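Local coordinates for protein phosphoribosylaminoimidazole-succinocarboxamide synthase (Pyrococcus horikoshii, PDB 3U55) that catalyses the ATP-dependent joining of aspartate to a carboxylated aminoimidazole ribonucleotide, giving SAICAR in de novo purine biosynthesis, at residues A[141-144]-A[145-149]. Sequence-based numbering, arbitrary orientation.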
ATOM      1  N   ILE A 141       8.986  -9.831   8.384  1.00 14.59           N
ATOM      2  CA  ILE A 141       7.840  -9.797   9.285  1.00 15.24           C
ATOM      3  C   ILE A 141       6.752 -10.772   8.820  1.00 14.96           C
ATOM      4  O   ILE A 141       6.135 -10.576   7.767  1.00 15.10           O
ATOM      5  CB  ILE A 141       7.242  -8.368   9.405  1.00 14.83           C
ATOM      6  CG1 ILE A 141       8.340  -7.340   9.721  1.00 16.22           C
ATOM      7  CG2 ILE A 141       6.154  -8.347  10.469  1.00 15.82           C
ATOM      8  CD1 ILE A 141       7.903  -5.880   9.575  1.00 14.05           C
ATOM      9  N   SER A 142       6.509 -11.806   9.623  1.00 14.26           N
ATOM     10  CA  SER A 142       5.582 -12.873   9.256  1.00 13.79           C
ATOM     11  C   SER A 142       4.147 -12.366   9.224  1.00 13.62           C
ATOM     12  O   SER A 142       3.816 -11.356   9.855  1.00 13.38           O
ATOM     13  CB  SER A 142       5.701 -14.056  10.226  1.00 15.42           C
ATOM     14  OG  SER A 142       5.115 -13.746  11.484  1.00 13.88           O
ATOM     15  N   LEU A 143       3.289 -13.073   8.496  1.00 13.41           N
ATOM     16  CA  LEU A 143       1.881 -12.698   8.448  1.00 13.68           C
ATOM     17  C   LEU A 143       1.221 -12.755   9.834  1.00 14.62           C
ATOM     18  O   LEU A 143       0.369 -11.923  10.144  1.00 11.77           O
ATOM     19  CB  LEU A 143       1.127 -13.562   7.441  1.00 14.73           C
ATOM     20  CG  LEU A 143      -0.335 -13.223   7.145  1.00 17.42           C
ATOM     21  CD1 LEU A 143      -0.483 -11.785   6.626  1.00 15.28           C
ATOM     22  CD2 LEU A 143      -0.904 -14.230   6.152  1.00 19.70           C
ATOM     23  N   ASP A 144       1.610 -13.732  10.661  1.00 12.40           N
ATOM     24  CA  ASP A 144       1.109 -13.809  12.039  1.00 13.75           C
ATOM     25  C   ASP A 144       1.496 -12.566  12.847  1.00 13.19           C
ATOM     26  O   ASP A 144       0.682 -12.034  13.611  1.00 12.33           O
ATOM     27  CB  ASP A 144       1.600 -15.087  12.753  1.00 14.94           C
ATOM     28  CG  ASP A 144       1.024 -15.233  14.163  1.00 25.21           C
ATOM     29  OD1 ASP A 144      -0.209 -15.395  14.300  1.00 32.59           O
ATOM     30  OD2 ASP A 144       1.803 -15.186  15.138  1.00 35.14           O
ATOM     31  N   GLU A 145       2.731 -12.099  12.675  1.00 12.21           N
ATOM     32  CA  GLU A 145       3.170 -10.870  13.346  1.00 12.59           C
ATOM     33  C   GLU A 145       2.372  -9.662  12.869  1.00 12.50           C
ATOM     34  O   GLU A 145       1.931  -8.840  13.678  1.00 10.73           O
ATOM     35  CB  GLU A 145       4.655 -10.622  13.113  1.00 11.62           C
ATOM     36  CG  GLU A 145       5.564 -11.475  13.981  1.00 15.82           C
ATOM     37  CD  GLU A 145       6.997 -11.416  13.504  1.00 17.41           C
ATOM     38  OE1 GLU A 145       7.305 -12.038  12.468  1.00 17.72           O
ATOM     39  OE2 GLU A 145       7.815 -10.747  14.159  1.00 18.08           O
ATOM     40  N   ILE A 146       2.185  -9.558  11.557  1.00 11.85           N
ATOM     41  CA  ILE A 146       1.380  -8.469  10.998  1.00 13.24           C
ATOM     42  C   ILE A 146      -0.048  -8.492  11.542  1.00 13.50           C
ATOM     43  O   ILE A 146      -0.571  -7.457  11.946  1.00 11.49           O
ATOM     44  CB  ILE A 146       1.389  -8.476   9.461  1.00 14.40           C
ATOM     45  CG1 ILE A 146       2.765  -8.040   8.954  1.00 14.33           C
ATOM     46  CG2 ILE A 146       0.297  -7.531   8.909  1.00 17.00           C
ATOM     47  CD1 ILE A 146       3.150  -6.586   9.303  1.00 17.96           C
ATOM     48  N   LYS A 147      -0.667  -9.672  11.566  1.00 13.29           N
ATOM     49  CA  LYS A 147      -2.024  -9.810  12.098  1.00 14.08           C
ATOM     50  C   LYS A 147      -2.114  -9.391  13.564  1.00 15.03           C
ATOM     51  O   LYS A 147      -3.043  -8.664  13.947  1.00 13.71           O
ATOM     52  CB  LYS A 147      -2.556 -11.233  11.913  1.00 16.00           C
ATOM     53  CG  LYS A 147      -3.057 -11.522  10.502  1.00 23.76           C
ATOM     54  CD  LYS A 147      -3.340 -13.007  10.316  1.00 30.00           C
ATOM     55  CE  LYS A 147      -3.890 -13.299   8.926  1.00 34.70           C
ATOM     56  NZ  LYS A 147      -3.919 -14.766   8.653  1.00 35.38           N
ATOM     57  N   LYS A 148      -1.147  -9.830  14.372  1.00 13.74           N
ATOM     58  CA  LYS A 148      -1.077  -9.433  15.785  1.00 13.57           C
ATOM     59  C   LYS A 148      -0.936  -7.921  15.948  1.00 12.33           C
ATOM     60  O   LYS A 148      -1.602  -7.313  16.795  1.00 11.05           O
ATOM     61  CB  LYS A 148       0.070 -10.147  16.510  1.00 14.66           C
ATOM     62  CG  LYS A 148      -0.220 -11.600  16.882  1.00 21.15           C
ATOM     63  CD  LYS A 148       0.990 -12.245  17.559  1.00 26.41           C
ATOM     64  CE  LYS A 148       0.601 -13.525  18.307  1.00 28.22           C
ATOM     65  NZ  LYS A 148      -0.101 -14.508  17.429  1.00 27.94           N
ATOM     66  N   ILE A 149      -0.071  -7.326  15.129  1.00 12.42           N
ATOM     67  CA  ILE A 149       0.149  -5.876  15.139  1.00 11.17           C
ATOM     68  C   ILE A 149      -1.141  -5.101  14.828  1.00 12.12           C
ATOM     69  O   ILE A 149      -1.485  -4.162  15.548  1.00 11.55           O
ATOM     70  CB  ILE A 149       1.293  -5.468  14.167  1.00  9.96           C
ATOM     71  CG1 ILE A 149       2.657  -5.856  14.761  1.00  9.18           C
ATOM     72  CG2 ILE A 149       1.248  -3.968  13.864  1.00 11.12           C
ATOM     73  CD1 ILE A 149       3.795  -5.927  13.721  1.00 10.89           C
TER
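Ser142 and Glu145 form a capping box at the start of helix 143-165, a textbook case of side chains and backbone exchanging bonds across a first turn. Ser142 is the N-cap: a chi1 of 73° sets its OG between its own backbone N and carbonyl carbon, which turns it to the opening turn, where it accepts from Glu145 N at 3.1 Å. Glu145 returns the favour. Its chain runs back toward the cap, and OE1 takes two donors from the serine. Ser142 OG donates to the anti lone pair of Glu145 OE1, 2.9 Å away. Ser142 N, 3.0 Å from the same Glu145 OE1, comes in from above the carboxylate plane. The other oxygen, OE2, is held by Tyr86 OH and by a salt bridge to Lys180, tying the helix start to the neighbouring sheet. With an alanine here in place of the glutamate, Ser142 N is likely to be left without its acceptor, the serine hydroxyl held within the box by the backbone N-H alone, and Lys180 and Tyr86 without their shared partner.

A hydrophobic staple brackets the box, joining the residue before the cap to the first turn. CG2 of Ile141 sits 3.7 Å from CD1 of Ile146, the two side chains crossing at about a right angle. Ile141 also rests on Tyr86 and Leu88 of strand 84-93, whereas Ile146 leans on Tyr133 and Ala136 of helix 133-138.

The exposed side carries an i to i+4 ion pair. Lys148 runs extended until a bend at chi4 (55°) turns its ammonium onto the carboxylate of Asp144. There Lys148 NZ meets Asp144 OD2 on the syn side at 3.1 Å. A weak second bond joins Lys148 NZ to Asp144 OD1 at 3.3 Å.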